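Local coordinates for phosphoenolpyruvate-protein phosphotransferase (Acinetobacter sp., PDB 3CI6), which probably transfers the phosphoryl group of phosphoenolpyruvate to a protein histidine, the piece described here being its GAF domain, at residues S46-D51 with Y57-S62; E79-L84 with N115-V120. All blocks are in the same frame, centred on the assembly; numbering follows the deposited sequence. Where two conformers were deposited one is given.

Contact 1 (S46-D51 with Y57-S62); sequences SIYLLD and YLLMAS. With P4G (1-ethoxy-2-(2-ethoxyethoxy)ethane), chain F.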
loop_
_atom_site.group_PDB
_atom_site.type_symbol
_atom_site.label_atom_id
_atom_site.label_comp_id
_atom_site.label_asym_id
_atom_site.label_seq_id
_atom_site.Cartn_x
_atom_site.Cartn_y
_atom_site.Cartn_z
ATOM N N SER B 46 -11.200 -13.046 1.837
ATOM C CA SER B 46 -12.300 -12.159 1.493
ATOM C C SER B 46 -12.014 -10.757 1.947
ATOM O O SER B 46 -11.283 -10.543 2.908
ATOM C CB SER B 46 -13.572 -12.608 2.186
ATOM O OG SER B 46 -13.876 -13.967 1.979
ATOM N N ILE B 47 -12.683 -9.800 1.311
ATOM C CA ILE B 47 -12.571 -8.418 1.744
ATOM C C ILE B 47 -13.956 -7.824 1.909
ATOM O O ILE B 47 -14.851 -7.996 1.064
ATOM C CB ILE B 47 -11.703 -7.576 0.798
ATOM C CG1 ILE B 47 -11.496 -6.164 1.348
ATOM C CG2 ILE B 47 -12.280 -7.570 -0.605
ATOM C CD1 ILE B 47 -10.885 -6.121 2.652
ATOM N N TYR B 48 -14.150 -7.232 3.077
ATOM C CA TYR B 48 -15.387 -6.554 3.435
ATOM C C TYR B 48 -15.083 -5.077 3.476
ATOM O O TYR B 48 -14.170 -4.619 4.200
ATOM C CB TYR B 48 -15.873 -7.043 4.838
ATOM C CG TYR B 48 -16.245 -8.480 4.897
ATOM C CD1 TYR B 48 -15.262 -9.419 5.121
ATOM C CD2 TYR B 48 -17.559 -8.930 4.731
ATOM C CE1 TYR B 48 -15.539 -10.769 5.166
ATOM C CE2 TYR B 48 -17.821 -10.284 4.771
ATOM C CZ TYR B 48 -16.802 -11.180 4.990
ATOM O OH TYR B 48 -17.010 -12.578 5.029
ATOM N N LEU B 49 -15.858 -4.269 2.772
ATOM C CA LEU B 49 -15.636 -2.829 2.790
ATOM C C LEU B 49 -16.693 -2.134 3.617
ATOM O O LEU B 49 -17.876 -2.527 3.619
ATOM C CB LEU B 49 -15.640 -2.226 1.378
ATOM C CG LEU B 49 -14.481 -2.668 0.488
ATOM C CD1 LEU B 49 -14.516 -1.779 -0.761
ATOM C CD2 LEU B 49 -13.148 -2.599 1.244
ATOM N N LEU B 50 -16.295 -1.135 4.376
ATOM C CA LEU B 50 -17.250 -0.366 5.153
ATOM C C LEU B 50 -18.078 0.512 4.202
ATOM O O LEU B 50 -17.527 1.371 3.522
ATOM C CB LEU B 50 -16.495 0.443 6.227
ATOM C CG LEU B 50 -17.271 0.796 7.503
ATOM C CD1 LEU B 50 -16.364 1.441 8.562
ATOM C CD2 LEU B 50 -18.451 1.688 7.116
ATOM N N ASP B 51 -19.411 0.315 4.205
ATOM C CA ASP B 51 -20.407 0.972 3.395
ATOM C C ASP B 51 -21.007 2.001 4.336
ATOM O O ASP B 51 -21.872 1.691 5.157
ATOM C CB ASP B 51 -21.429 -0.059 2.932
ATOM C CG ASP B 51 -22.564 0.560 2.168
ATOM O OD1 ASP B 51 -22.579 1.818 2.054
ATOM O OD2 ASP B 51 -23.369 -0.223 1.647
ATOM N N TYR B 57 -20.587 -3.424 6.965
ATOM C CA TYR B 57 -19.510 -3.962 6.114
ATOM C C TYR B 57 -20.140 -4.831 5.049
ATOM O O TYR B 57 -20.988 -5.685 5.383
ATOM C CB TYR B 57 -18.522 -4.784 6.930
ATOM C CG TYR B 57 -17.695 -3.989 7.929
ATOM C CD1 TYR B 57 -16.626 -3.232 7.520
ATOM C CD2 TYR B 57 -17.957 -4.058 9.288
ATOM C CE1 TYR B 57 -15.868 -2.509 8.417
ATOM C CE2 TYR B 57 -17.186 -3.350 10.185
ATOM C CZ TYR B 57 -16.134 -2.598 9.744
ATOM O OH TYR B 57 -15.362 -1.878 10.627
ATOM N N LEU B 58 -19.752 -4.668 3.804
ATOM C CA LEU B 58 -20.286 -5.475 2.713
ATOM C C LEU B 58 -19.192 -6.332 2.112
ATOM O O LEU B 58 -18.109 -5.841 1.820
ATOM C CB LEU B 58 -20.885 -4.581 1.619
ATOM C CG LEU B 58 -21.590 -5.248 0.440
ATOM C CD1 LEU B 58 -22.840 -6.036 0.912
ATOM C CD2 LEU B 58 -21.924 -4.189 -0.606
ATOM N N LEU B 59 -19.487 -7.623 1.893
ATOM C CA LEU B 59 -18.538 -8.508 1.237
ATOM C C LEU B 59 -18.389 -8.068 -0.208
ATOM O O LEU B 59 -19.385 -8.013 -0.939
ATOM C CB LEU B 59 -19.065 -9.940 1.289
ATOM C CG LEU B 59 -18.212 -10.972 0.587
ATOM C CD1 LEU B 59 -16.813 -11.127 1.166
ATOM C CD2 LEU B 59 -18.957 -12.316 0.628
HETATM N N MSE B 60 -17.187 -7.672 -0.597
HETATM C CA MSE B 60 -16.936 -7.156 -1.968
HETATM C C MSE B 60 -16.111 -8.007 -2.902
HETATM O O MSE B 60 -16.146 -7.817 -4.141
HETATM C CB MSE B 60 -16.302 -5.763 -1.889
HETATM C CG MSE B 60 -17.112 -4.774 -1.144
HETATM SE SE MSE B 60 -18.497 -4.107 -2.257
HETATM C CE MSE B 60 -17.424 -3.071 -3.561
ATOM N N ALA B 61 -15.399 -8.970 -2.325
ATOM C CA ALA B 61 -14.641 -9.923 -3.129
ATOM C C ALA B 61 -14.253 -11.105 -2.265
ATOM O O ALA B 61 -14.065 -10.946 -1.052
ATOM C CB ALA B 61 -13.413 -9.266 -3.707
ATOM N N SER B 62 -14.126 -12.269 -2.871
ATOM C CA SER B 62 -13.695 -13.453 -2.141
ATOM C C SER B 62 -13.129 -14.511 -3.048
ATOM O O SER B 62 -13.651 -14.770 -4.139
ATOM C CB SER B 62 -14.845 -14.083 -1.369
ATOM O OG SER B 62 -14.388 -15.165 -0.552
HETATM C C8 P4G F . -18.134 3.697 -3.737
HETATM C C7 P4G F . -16.790 2.993 -3.714
HETATM O O4 P4G F . -16.521 2.556 -2.394
HETATM C C6 P4G F . -17.471 1.584 -2.046
HETATM C C5 P4G F . -17.335 0.861 -0.736
HETATM O O3 P4G F . -18.494 0.075 -0.320
HETATM C C4 P4G F . -19.499 -0.037 -1.282
HETATM C C3 P4G F . -20.562 -0.860 -0.671
HETATM O O2 P4G F . -21.741 -0.641 -1.429
HETATM C C2 P4G F . -21.623 -1.206 -2.719
HETATM C C1 P4G F . -22.543 -0.363 -3.596
#
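A classic beta bulge interrupts this antiparallel hairpin of the GAF-domain sheet, where Met60 (selenomethionine) and Ala61 both stand opposite Ile47. The backbone keeps its bonds on both sides of the step: Ile47 N donates to Ala61 O at 3.0 Å, while Ile47 O receives Met60 N in a nearly straight bond of 2.9 Å (N-H...O 171°). Beyond the bulge, Leu49 and Leu58 form a hydrogen-bonded pair through both of their backbone groups.

On one face of the hairpin, Leu59 lays its CD1 methyl over the Tyr48 ring, 4.0 Å from the centroid and displaced toward the rim, a CH-pi contact. Next along, Leu50 presents CB and CG to CE1 of Tyr57, with CG at 3.7 Å. At the far end of this face Ser46 OG and Ser62 OG share a hydrogen bond of 2.8 Å, and Ser62 OG has a second partner in the backbone of Leu65.

The other face meets helix 25-40 through Ile47, Leu49, Met60 and Ala61. Met60 CG, anti to the carbonyl carbon (chi1 -57°), comes to 3.7 Å from Leu49 CG. Leu58 CD2 lies 3.6 Å from C3 of the bound triether, and Asp51, salt-bridged to Arg56, borders it too. Within these strands the ether meets leucine methyls and the Asp51 side chain, consistent with a mainly van der Waals grip; Leu25, Ala164 and His165 complete the pocket.

Contact 2 (E79-L84 with N115-V120); sequences EGLVGL and NSFLGV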
loop_
_atom_site.group_PDB
_atom_site.type_symbol
_atom_site.label_atom_id
_atom_site.label_comp_id
_atom_site.label_asym_id
_atom_site.label_seq_id
_atom_site.Cartn_x
_atom_site.Cartn_y
_atom_site.Cartn_z
ATOM N N GLU B 79 -20.305 -6.074 14.660
ATOM C CA GLU B 79 -20.735 -7.465 14.615
ATOM C C GLU B 79 -19.580 -8.427 14.475
ATOM O O GLU B 79 -18.879 -8.425 13.452
ATOM C CB GLU B 79 -21.731 -7.681 13.467
ATOM C CG GLU B 79 -22.281 -9.079 13.404
ATOM C CD GLU B 79 -23.429 -9.248 12.417
ATOM O OE1 GLU B 79 -23.818 -8.280 11.738
ATOM O OE2 GLU B 79 -24.003 -10.368 12.370
ATOM N N GLY B 80 -19.420 -9.280 15.494
ATOM C CA GLY B 80 -18.539 -10.416 15.382
ATOM C C GLY B 80 -17.059 -10.066 15.263
ATOM O O GLY B 80 -16.630 -8.965 15.616
ATOM N N LEU B 81 -16.273 -11.039 14.823
ATOM C CA LEU B 81 -14.827 -10.810 14.689
ATOM C C LEU B 81 -14.467 -9.756 13.652
ATOM O O LEU B 81 -13.512 -8.989 13.863
ATOM C CB LEU B 81 -14.072 -12.114 14.411
ATOM C CG LEU B 81 -14.089 -13.144 15.530
ATOM C CD1 LEU B 81 -13.646 -14.519 15.003
ATOM C CD2 LEU B 81 -13.212 -12.591 16.702
ATOM N N VAL B 82 -15.196 -9.683 12.530
ATOM C CA VAL B 82 -14.919 -8.640 11.552
ATOM C C VAL B 82 -15.171 -7.258 12.168
ATOM O O VAL B 82 -14.351 -6.319 12.036
ATOM C CB VAL B 82 -15.751 -8.835 10.241
ATOM C CG1 VAL B 82 -15.673 -7.623 9.342
ATOM C CG2 VAL B 82 -15.347 -10.158 9.523
ATOM N N GLY B 83 -16.302 -7.122 12.864
ATOM C CA GLY B 83 -16.578 -5.859 13.551
ATOM C C GLY B 83 -15.492 -5.519 14.552
ATOM O O GLY B 83 -15.127 -4.345 14.707
ATOM N N LEU B 84 -14.963 -6.533 15.246
ATOM C CA LEU B 84 -13.973 -6.278 16.275
ATOM C C LEU B 84 -12.664 -5.776 15.681
ATOM O O LEU B 84 -12.043 -4.868 16.235
ATOM C CB LEU B 84 -13.713 -7.536 17.097
ATOM C CG LEU B 84 -12.828 -7.388 18.329
ATOM C CD1 LEU B 84 -13.476 -6.521 19.386
ATOM C CD2 LEU B 84 -12.493 -8.755 18.927
ATOM N N ASN B 115 -11.928 -22.845 11.362
ATOM C CA ASN B 115 -11.370 -22.792 12.700
ATOM C C ASN B 115 -10.122 -21.959 12.828
ATOM O O ASN B 115 -9.514 -21.930 13.887
ATOM C CB ASN B 115 -11.109 -24.199 13.211
ATOM C CG ASN B 115 -12.403 -24.946 13.485
ATOM O OD1 ASN B 115 -13.337 -24.384 14.062
ATOM N ND2 ASN B 115 -12.499 -26.149 12.979
ATOM N N SER B 116 -9.726 -21.274 11.756
ATOM C CA SER B 116 -8.696 -20.243 11.852
ATOM C C SER B 116 -9.238 -18.945 11.245
ATOM O O SER B 116 -9.979 -18.970 10.274
ATOM C CB SER B 116 -7.420 -20.675 11.130
ATOM O OG SER B 116 -7.533 -20.417 9.741
ATOM N N PHE B 117 -8.868 -17.820 11.854
ATOM C CA PHE B 117 -9.327 -16.509 11.422
ATOM C C PHE B 117 -8.154 -15.546 11.536
ATOM O O PHE B 117 -7.560 -15.420 12.591
ATOM C CB PHE B 117 -10.436 -16.009 12.348
ATOM C CG PHE B 117 -10.924 -14.617 12.039
ATOM C CD1 PHE B 117 -10.324 -13.526 12.631
ATOM C CD2 PHE B 117 -11.972 -14.385 11.162
ATOM C CE1 PHE B 117 -10.759 -12.267 12.390
ATOM C CE2 PHE B 117 -12.429 -13.096 10.903
ATOM C CZ PHE B 117 -11.802 -12.038 11.491
ATOM N N LEU B 118 -7.877 -14.853 10.452
ATOM C CA LEU B 118 -6.871 -13.808 10.426
ATOM C C LEU B 118 -7.491 -12.582 9.786
ATOM O O LEU B 118 -7.759 -12.559 8.586
ATOM C CB LEU B 118 -5.641 -14.280 9.649
ATOM C CG LEU B 118 -4.575 -13.264 9.277
ATOM C CD1 LEU B 118 -4.111 -12.418 10.440
ATOM C CD2 LEU B 118 -3.363 -13.998 8.631
ATOM N N GLY B 119 -7.806 -11.594 10.613
ATOM C CA GLY B 119 -8.491 -10.359 10.140
ATOM C C GLY B 119 -7.542 -9.184 10.256
ATOM O O GLY B 119 -6.855 -9.043 11.294
ATOM N N VAL B 120 -7.495 -8.362 9.204
ATOM C CA VAL B 120 -6.540 -7.287 9.097
ATOM C C VAL B 120 -7.321 -6.017 8.730
ATOM O O VAL B 120 -8.108 -6.028 7.777
ATOM C CB VAL B 120 -5.477 -7.583 8.025
ATOM C CG1 VAL B 120 -4.476 -6.462 8.006
ATOM C CG2 VAL B 120 -4.806 -8.911 8.310
#
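The Phe117 ring receives Leu81 over one face: Leu81 CB sits 3.7 Å from Phe117 CZ. It lies 22° off the ring normal, a CH-pi contact displaced toward the rim. Val82 reaches the same end of the ring more loosely, its CG2 4.4 Å from Phe117 CE2, and Val133 of the neighbouring strand also touches the phenyl group. This is helix-on-sheet packing in the GAF fold, in which the short helix 80-88 covers one face of the antiparallel sheet. On the other face Leu118 and Val120, the alternate residues of strand 116-124, pack on helix 144-167.

Phe117 can bridge the gap because its CG stands anti to the backbone N (chi1 176°), carrying the ring out toward the first turn of the helix. Leu81 runs past it in the opposite direction, so that Leu81 CD1 comes to 4.0 Å from Phe117 CG, at the root of the ring. The two side chains thus overlap along their length. Gly83 N to Glu79 O, 2.9 Å, closes the helical turn beside them. No hydrogen bond joins the two segments, and the ring lies low over its own strand: Phe117 CE1 is 3.7 Å from Gly119 CA.

In the fold
Both contacts are buried and belong to one antiparallel sheet, yet they illustrate two ways of building it. Contact 1, nearer the centre of the chain, joins adjacent strands, so backbone hydrogen bonds set its register and side chains sort to the two faces. Contact 2 sets a helix against a strand across the sheet's face and relies on apolar packing alone, burying far less surface. Their centres lie about 13 Å apart, and Tyr57 links them: its CD2 is 4.2 Å from Val82 CG1. The hairpin's tyrosine-bearing face therefore looks toward helix 80-88, whereas its opposite face meets helix 25-40 and the bound ligand, well away from contact 2.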